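Local atomic coordinates of probable secreted solute-binding lipoprotein (Streptomyces coelicolor, PDB entry 3I3V), a protein that probably serves as the secreted, solute-binding lipoprotein of a transmembrane transport system. Residues S250-V255 with F338-A343; F122-P127 with S246-A251; T235-E240 with E257-H262. All coordinates share one frame; numbering follows the deposited sequence.

Interaction 1 (S250-V255 with F338-A343); sequences SALAKV and FPLVGA
Leu-340 lays its isobutyl group across the turn formed by Leu-252 and Val-255, and this overlap is the heart of the contact between helix 249-252, with the turn after it, and helix 339-345. Its CG stands anti to the carbonyl carbon (chi1 -56°), which turns CD1 into the elbow of the turn. There CD1 reaches Val-255 CB at 3.7 Å, the two side chains crossing at about a right angle, and it also lies 3.5 Å from the carbonyl oxygen Leu-252 O. That oxygen is already engaged: Val-255 N donates to it and closes the type I turn that runs from Leu-252 to Val-255. The carbonyl oxygen of this buried leucine thus has a donor in its own segment, while a methyl group packs on it from the other. Closer to the backbone, Leu-252 CB and Leu-340 CB sit 4.0 Å apart, so the two leucines meet through the roots of their side chains.

Next along helix 339-345, Val-341 meets Ala-253. Its CG2 touches Ala-253 CB at 3.5 Å, a close fit in which the small methyl admits the valine branch. Ala-253 CB also meets the ring of Phe-338 obliquely, at 4.2 Å from CD2. The side chains that meet here are all apolar, and the segments hold each other by packing. Local backbone bonds keep each segment in shape: Phe-338 O, for instance, accepts from Gly-342 N.

The contact lies in one lobe of what is probably the two-lobed fold of bacterial solute-binding proteins. Helix 257-261 and strand 263-266 also border it: Val-255 and Leu-340 both pack on Ala-260 of that helix, while Leu-340 touches Thr-263 and Ala-343 touches Val-265 of the strand.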
loop_
_atom_site.group_PDB
_atom_site.type_symbol
_atom_site.label_atom_id
_atom_site.label_comp_id
_atom_site.label_asym_id
_atom_site.label_seq_id
_atom_site.Cartn_x
_atom_site.Cartn_y
_atom_site.Cartn_z
ATOM N N SER C 250 16.868 7.562 55.826
ATOM C CA SER C 250 17.681 8.777 55.823
ATOM C C SER C 250 18.680 8.786 56.975
ATOM O O SER C 250 19.745 9.394 56.871
ATOM C CB SER C 250 16.802 10.028 55.911
ATOM O OG SER C 250 16.044 10.197 54.729
ATOM N N ALA C 251 18.330 8.133 58.080
ATOM C CA ALA C 251 19.235 8.065 59.222
ATOM C C ALA C 251 20.229 6.933 58.960
ATOM O O ALA C 251 21.409 7.043 59.295
ATOM C CB ALA C 251 18.462 7.809 60.504
ATOM N N LEU C 252 19.742 5.854 58.351
ATOM C CA LEU C 252 20.572 4.700 58.016
ATOM C C LEU C 252 21.648 5.088 57.006
ATOM O O LEU C 252 22.704 4.449 56.918
ATOM C CB LEU C 252 19.707 3.582 57.426
ATOM C CG LEU C 252 19.142 2.504 58.355
ATOM C CD1 LEU C 252 19.371 2.870 59.801
ATOM C CD2 LEU C 252 17.672 2.320 58.054
ATOM N N ALA C 253 21.377 6.142 56.243
ATOM C CA ALA C 253 22.328 6.602 55.247
ATOM C C ALA C 253 23.559 7.202 55.906
ATOM O O ALA C 253 24.600 7.324 55.275
ATOM C CB ALA C 253 21.680 7.626 54.341
ATOM N N LYS C 254 23.442 7.571 57.176
ATOM C CA LYS C 254 24.559 8.175 57.896
ATOM C C LYS C 254 25.316 7.185 58.773
ATOM O O LYS C 254 26.150 7.590 59.583
ATOM C CB LYS C 254 24.072 9.344 58.769
ATOM C CG LYS C 254 23.355 10.487 58.017
ATOM C CD LYS C 254 22.934 11.587 58.996
ATOM C CE LYS C 254 21.850 12.517 58.441
ATOM N NZ LYS C 254 22.335 13.431 57.375
ATOM N N VAL C 255 25.019 5.896 58.617
ATOM C CA VAL C 255 25.691 4.849 59.387
ATOM C C VAL C 255 27.112 4.691 58.849
ATOM O O VAL C 255 27.306 4.439 57.658
ATOM C CB VAL C 255 24.949 3.480 59.261
ATOM C CG1 VAL C 255 25.762 2.379 59.914
ATOM C CG2 VAL C 255 23.579 3.556 59.921
ATOM N N PHE C 338 24.424 4.741 48.940
ATOM C CA PHE C 338 24.049 4.790 50.349
ATOM C C PHE C 338 23.526 3.380 50.596
ATOM O O PHE C 338 22.318 3.169 50.673
ATOM C CB PHE C 338 22.929 5.809 50.584
ATOM C CG PHE C 338 23.158 7.133 49.910
ATOM C CD1 PHE C 338 22.942 7.279 48.541
ATOM C CD2 PHE C 338 23.585 8.237 50.646
ATOM C CE1 PHE C 338 23.145 8.502 47.915
ATOM C CE2 PHE C 338 23.790 9.465 50.034
ATOM C CZ PHE C 338 23.568 9.602 48.660
ATOM N N PRO C 339 24.442 2.398 50.714
ATOM C CA PRO C 339 24.206 0.966 50.938
ATOM C C PRO C 339 22.954 0.527 51.686
ATOM O O PRO C 339 22.155 -0.238 51.156
ATOM C CB PRO C 339 25.486 0.520 51.641
ATOM C CG PRO C 339 26.513 1.344 50.951
ATOM C CD PRO C 339 25.860 2.716 50.962
ATOM N N LEU C 340 22.781 0.989 52.917
ATOM C CA LEU C 340 21.614 0.582 53.695
ATOM C C LEU C 340 20.319 1.129 53.107
ATOM O O LEU C 340 19.267 0.503 53.222
ATOM C CB LEU C 340 21.767 1.017 55.156
ATOM C CG LEU C 340 23.053 0.501 55.809
ATOM C CD1 LEU C 340 23.124 0.998 57.228
ATOM C CD2 LEU C 340 23.092 -1.029 55.761
ATOM N N VAL C 341 20.399 2.299 52.481
ATOM C CA VAL C 341 19.224 2.893 51.853
ATOM C C VAL C 341 18.851 2.051 50.644
ATOM O O VAL C 341 17.681 1.722 50.442
ATOM C CB VAL C 341 19.494 4.344 51.402
ATOM C CG1 VAL C 341 18.295 4.888 50.636
ATOM C CG2 VAL C 341 19.771 5.214 52.619
ATOM N N GLY C 342 19.856 1.691 49.847
ATOM C CA GLY C 342 19.619 0.863 48.677
ATOM C C GLY C 342 19.077 -0.505 49.063
ATOM O O GLY C 342 18.188 -1.041 48.392
ATOM N N ALA C 343 19.604 -1.076 50.147
ATOM C CA ALA C 343 19.142 -2.388 50.619
ATOM C C ALA C 343 17.691 -2.321 51.124
ATOM O O ALA C 343 16.909 -3.261 50.931
ATOM C CB ALA C 343 20.060 -2.907 51.730
#

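Interaction 2 (F122-P127 with S246-A251); sequences FATNWP and SAMSSA
Trp-126 and Met-248, a selenomethionine in this crystal, form the tight half of the contact. With CG anti to the backbone N (chi1 -160°), the indole spreads beneath the methionine chain, and Met-248 CG sits over the face of its six-membered ring, 3.4 Å from the centroid and only 14° off the normal. This is a CH-pi contact. The selenium follows more obliquely, Met-248 SE lying 4.6 Å from the same centroid, a Met-aromatic pair. The chain then bends, so that Met-248 CE lands 3.6 Å from Thr-124 CG2. Over the five-membered part of the indole runs the backbone itself, Ala-247 C being 3.4 Å from Trp-126 CD1.

Two backbone bonds fasten strand 122-131 to the chain where strand 242-246 gives way to helix 249-252. Ala-247 N donates to Pro-127 O at 3.1 Å, in antiparallel fashion, and Ser-249 N, just after the N-cap residue Met-248, donates to Asn-125 O at 2.8 Å.

The other end is looser. Ser-246 OG stands at the edge of the indole without bonding to it directly, and a water joins the segments instead, donating to Trp-126 O and accepting from Ser-246 OG at 2.6 Å.

Ser-249 OG and Asn-125 N both bond to Asp-326 OD2. At the helix start Ser-249 thus meets a strand carbonyl oxygen through its N and a carboxylate through its OG; the positive end of so short a helix would probably favour that carboxylate only modestly.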
loop_
_atom_site.group_PDB
_atom_site.type_symbol
_atom_site.label_atom_id
_atom_site.label_comp_id
_atom_site.label_asym_id
_atom_site.label_seq_id
_atom_site.Cartn_x
_atom_site.Cartn_y
_atom_site.Cartn_z
ATOM N N PHE C 122 8.224 12.823 47.292
ATOM C CA PHE C 122 9.105 12.235 48.302
ATOM C C PHE C 122 8.417 11.208 49.194
ATOM O O PHE C 122 7.221 11.311 49.492
ATOM C CB PHE C 122 9.733 13.338 49.163
ATOM C CG PHE C 122 10.908 14.016 48.516
ATOM C CD1 PHE C 122 11.182 13.825 47.168
ATOM C CD2 PHE C 122 11.744 14.850 49.256
ATOM C CE1 PHE C 122 12.261 14.450 46.564
ATOM C CE2 PHE C 122 12.830 15.480 48.657
ATOM C CZ PHE C 122 13.087 15.276 47.299
ATOM N N ALA C 123 9.182 10.214 49.623
ATOM C CA ALA C 123 8.647 9.164 50.477
ATOM C C ALA C 123 9.672 8.750 51.520
ATOM O O ALA C 123 10.785 9.276 51.555
ATOM C CB ALA C 123 8.250 7.954 49.638
ATOM N N THR C 124 9.288 7.811 52.377
ATOM C CA THR C 124 10.202 7.322 53.390
ATOM C C THR C 124 10.065 5.828 53.565
ATOM O O THR C 124 8.952 5.292 53.573
ATOM C CB THR C 124 9.954 7.946 54.771
ATOM O OG1 THR C 124 10.000 9.373 54.680
ATOM C CG2 THR C 124 11.016 7.463 55.750
ATOM N N ASN C 125 11.214 5.169 53.665
ATOM C CA ASN C 125 11.288 3.743 53.920
ATOM C C ASN C 125 11.868 3.779 55.324
ATOM O O ASN C 125 12.880 4.438 55.558
ATOM C CB ASN C 125 12.251 3.048 52.967
ATOM C CG ASN C 125 11.548 2.069 52.052
ATOM O OD1 ASN C 125 11.110 2.426 50.958
ATOM N ND2 ASN C 125 11.419 0.825 52.506
ATOM N N TRP C 126 11.216 3.094 56.254
ATOM C CA TRP C 126 11.630 3.090 57.658
ATOM C C TRP C 126 11.758 1.642 58.121
ATOM O O TRP C 126 10.883 1.131 58.819
ATOM C CB TRP C 126 10.543 3.798 58.469
ATOM C CG TRP C 126 10.913 4.329 59.813
ATOM C CD1 TRP C 126 11.595 3.684 60.806
ATOM C CD2 TRP C 126 10.517 5.593 60.356
ATOM N NE1 TRP C 126 11.642 4.467 61.936
ATOM C CE2 TRP C 126 10.985 5.643 61.687
ATOM C CE3 TRP C 126 9.807 6.689 59.844
ATOM C CZ2 TRP C 126 10.767 6.751 62.514
ATOM C CZ3 TRP C 126 9.590 7.793 60.665
ATOM C CH2 TRP C 126 10.068 7.813 61.987
ATOM N N PRO C 127 12.855 0.962 57.746
ATOM C CA PRO C 127 13.067 -0.438 58.131
ATOM C C PRO C 127 13.865 -0.687 59.420
ATOM O O PRO C 127 14.211 0.239 60.158
ATOM C CB PRO C 127 13.783 -1.002 56.917
ATOM C CG PRO C 127 14.730 0.144 56.586
ATOM C CD PRO C 127 13.849 1.383 56.739
ATOM N N SER C 246 15.709 0.415 64.522
ATOM C CA SER C 246 14.676 0.729 63.548
ATOM C C SER C 246 14.847 2.221 63.259
ATOM O O SER C 246 14.904 3.030 64.183
ATOM C CB SER C 246 13.294 0.486 64.135
ATOM O OG SER C 246 12.306 0.945 63.234
ATOM N N ALA C 247 14.931 2.609 61.996
ATOM C CA ALA C 247 15.110 4.025 61.727
ATOM C C ALA C 247 14.873 4.400 60.272
ATOM O O ALA C 247 15.017 3.564 59.389
ATOM C CB ALA C 247 16.508 4.438 62.149
HETATM N N MSE C 248 14.510 5.658 60.030
HETATM C CA MSE C 248 14.280 6.142 58.673
HETATM C C MSE C 248 15.514 5.814 57.835
HETATM O O MSE C 248 16.637 5.878 58.333
HETATM C CB MSE C 248 14.087 7.656 58.672
HETATM C CG MSE C 248 12.836 8.167 59.373
HETATM SE SE MSE C 248 12.791 10.125 59.368
HETATM C CE MSE C 248 12.143 10.329 57.552
ATOM N N SER C 249 15.318 5.468 56.567
ATOM C CA SER C 249 16.458 5.154 55.720
ATOM C C SER C 249 17.416 6.355 55.692
ATOM O O SER C 249 18.628 6.186 55.570
ATOM C CB SER C 249 15.996 4.786 54.304
ATOM O OG SER C 249 15.291 5.851 53.694
ATOM N N SER C 250 16.868 7.562 55.826
ATOM C CA SER C 250 17.681 8.777 55.823
ATOM C C SER C 250 18.680 8.786 56.975
ATOM O O SER C 250 19.745 9.394 56.871
ATOM C CB SER C 250 16.802 10.028 55.911
ATOM O OG SER C 250 16.044 10.197 54.729
ATOM N N ALA C 251 18.330 8.133 58.080
ATOM C CA ALA C 251 19.235 8.065 59.222
ATOM C C ALA C 251 20.229 6.933 58.960
ATOM O O ALA C 251 21.409 7.043 59.295
ATOM C CB ALA C 251 18.462 7.809 60.504
HETATM O O HOH W 1 10.871 -0.029 61.282
#

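Interaction 3 (T235-E240 with E257-H262); sequences TQFNTE and EKVAGH
Glu-240 turns CG anti to its carbonyl carbon (chi1 -64°) and then runs extended, while His-262 takes chi1 51°, its ring lodged between the backbone N and the carbonyl carbon, and the two side chains meet from opposite directions. Glu-240 leaves helix 230-238 through a Schellman motif with positive phi, and this reversal sends its side chain toward helix 257-261. His-262 NE2 donates to Glu-240 OE2 in a bond of 2.7 Å that is almost straight, 172° at the hydrogen. The oxygen lies in the ring plane, at the edge, with carboxylate and imidazole nearly coplanar: a His-carboxylate hydrogen bond, though OE2 is approached nearly along its C-O bond.

Val-259 packs beside this pair. Its CG1 meets Glu-240 CG at 3.9 Å and, obliquely, Phe-237 CE1 at 4.2 Å, whereas CG2 presses on the helix terminus, 3.4 Å from Asn-238 O. Replacing Glu-240 with an alanine would probably leave His-262 NE2 without this acceptor, set the ring freer to turn and open a gap beside Val-259.

Asn-131, in strand 122-131, touches both Glu-240 and His-262, so the pair lies against the end of that strand. The imidazole has a further neighbour within its own segment: the carbonyl oxygen Val-259 O, hydrogen-bonded to Thr-263 OG1, stands 3.5 Å above the plane of the His-262 ring, offset toward its rim.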
loop_
_atom_site.group_PDB
_atom_site.type_symbol
_atom_site.label_atom_id
_atom_site.label_comp_id
_atom_site.label_asym_id
_atom_site.label_seq_id
_atom_site.Cartn_x
_atom_site.Cartn_y
_atom_site.Cartn_z
ATOM N N THR C 235 23.971 7.011 68.206
ATOM C CA THR C 235 25.313 6.788 68.718
ATOM C C THR C 235 25.540 5.320 69.057
ATOM O O THR C 235 26.494 4.716 68.582
ATOM C CB THR C 235 25.591 7.647 69.983
ATOM O OG1 THR C 235 25.915 8.986 69.591
ATOM C CG2 THR C 235 26.748 7.076 70.781
ATOM N N GLN C 236 24.657 4.749 69.876
ATOM C CA GLN C 236 24.788 3.351 70.287
ATOM C C GLN C 236 24.973 2.379 69.133
ATOM O O GLN C 236 25.763 1.441 69.230
ATOM C CB GLN C 236 23.583 2.921 71.129
ATOM C CG GLN C 236 23.598 3.493 72.532
ATOM C CD GLN C 236 22.491 2.945 73.413
ATOM O OE1 GLN C 236 22.370 3.325 74.575
ATOM N NE2 GLN C 236 21.679 2.054 72.865
ATOM N N PHE C 237 24.253 2.598 68.040
ATOM C CA PHE C 237 24.377 1.713 66.891
ATOM C C PHE C 237 25.658 1.970 66.083
ATOM O O PHE C 237 26.307 1.026 65.635
ATOM C CB PHE C 237 23.147 1.840 65.989
ATOM C CG PHE C 237 23.090 0.804 64.903
ATOM C CD1 PHE C 237 23.771 0.987 63.702
ATOM C CD2 PHE C 237 22.371 -0.370 65.089
ATOM C CE1 PHE C 237 23.734 0.016 62.704
ATOM C CE2 PHE C 237 22.329 -1.345 64.104
ATOM C CZ PHE C 237 23.013 -1.151 62.905
ATOM N N ASN C 238 26.022 3.240 65.911
ATOM C CA ASN C 238 27.219 3.603 65.146
ATOM C C ASN C 238 28.535 3.168 65.764
ATOM O O ASN C 238 29.478 2.860 65.048
ATOM C CB ASN C 238 27.240 5.106 64.880
ATOM C CG ASN C 238 26.216 5.507 63.855
ATOM O OD1 ASN C 238 25.485 4.656 63.343
ATOM N ND2 ASN C 238 26.152 6.798 63.540
ATOM N N THR C 239 28.602 3.153 67.090
ATOM C CA THR C 239 29.808 2.718 67.786
ATOM C C THR C 239 29.675 1.219 68.060
ATOM O O THR C 239 30.530 0.602 68.697
ATOM C CB THR C 239 29.996 3.458 69.129
ATOM O OG1 THR C 239 28.862 3.218 69.972
ATOM C CG2 THR C 239 30.156 4.958 68.893
ATOM N N GLU C 240 28.580 0.646 67.574
ATOM C CA GLU C 240 28.315 -0.769 67.730
ATOM C C GLU C 240 28.185 -1.229 69.175
ATOM O O GLU C 240 28.777 -2.236 69.569
ATOM C CB GLU C 240 29.395 -1.589 67.018
ATOM C CG GLU C 240 29.432 -1.384 65.514
ATOM C CD GLU C 240 30.486 -2.232 64.833
ATOM O OE1 GLU C 240 31.675 -2.083 65.173
ATOM O OE2 GLU C 240 30.131 -3.047 63.958
ATOM N N GLU C 257 30.263 3.780 57.221
ATOM C CA GLU C 257 30.521 2.747 56.222
ATOM C C GLU C 257 31.154 1.454 56.749
ATOM O O GLU C 257 30.822 0.361 56.278
ATOM C CB GLU C 257 31.373 3.340 55.098
ATOM C CG GLU C 257 32.635 2.572 54.768
ATOM C CD GLU C 257 33.253 3.046 53.474
ATOM O OE1 GLU C 257 33.669 4.224 53.399
ATOM O OE2 GLU C 257 33.312 2.240 52.525
ATOM N N LYS C 258 32.070 1.572 57.706
ATOM C CA LYS C 258 32.708 0.390 58.282
ATOM C C LYS C 258 31.625 -0.485 58.919
ATOM O O LYS C 258 31.608 -1.704 58.740
ATOM C CB LYS C 258 33.729 0.802 59.345
ATOM C CG LYS C 258 34.858 1.665 58.815
ATOM C CD LYS C 258 35.835 0.857 57.969
ATOM C CE LYS C 258 36.704 -0.065 58.826
ATOM N NZ LYS C 258 35.912 -1.051 59.622
ATOM N N VAL C 259 30.724 0.157 59.660
ATOM C CA VAL C 259 29.622 -0.521 60.332
ATOM C C VAL C 259 28.572 -0.989 59.328
ATOM O O VAL C 259 28.085 -2.115 59.414
ATOM C CB VAL C 259 28.928 0.416 61.341
ATOM C CG1 VAL C 259 27.828 -0.335 62.076
ATOM C CG2 VAL C 259 29.947 0.984 62.311
ATOM N N ALA C 260 28.224 -0.118 58.384
ATOM C CA ALA C 260 27.233 -0.430 57.356
ATOM C C ALA C 260 27.644 -1.630 56.511
ATOM O O ALA C 260 26.793 -2.365 56.010
ATOM C CB ALA C 260 27.017 0.783 56.453
ATOM N N GLY C 261 28.951 -1.817 56.346
ATOM C CA GLY C 261 29.443 -2.934 55.556
ATOM C C GLY C 261 28.835 -4.265 55.960
ATOM O O GLY C 261 28.448 -5.066 55.102
ATOM N N HIS C 262 28.752 -4.505 57.265
ATOM C CA HIS C 262 28.177 -5.741 57.781
ATOM C C HIS C 262 26.835 -5.531 58.488
ATOM O O HIS C 262 26.582 -6.103 59.549
ATOM C CB HIS C 262 29.171 -6.458 58.717
ATOM C CG HIS C 262 29.745 -5.591 59.800
ATOM N ND1 HIS C 262 31.072 -5.225 59.830
ATOM C CD2 HIS C 262 29.190 -5.072 60.921
ATOM C CE1 HIS C 262 31.312 -4.523 60.925
ATOM N NE2 HIS C 262 30.187 -4.417 61.605
#

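How the interactions relate
From the N terminus, 122-127 comes first and waits until 246-251 for its partner, so interaction 2 closes a loop of 118 residues. Interaction 3 starts inside that loop, at 235-240, and ends beyond it at 257-262, a short closure over 16 residues. Interaction 1 takes up the chain where interaction 2 ends, sharing Ser-250 and Ala-251, and spans 82 residues to 338-343. Interaction 3 therefore crosses both others, and none nests. Interactions 1 and 2 touch around helix 249-252; interaction 1 also borders helix 257-261 of interaction 3, while interactions 2 and 3 do not touch. Together they tie strand 122-131 to helices 230-238, 249-252, 257-261 and 339-345.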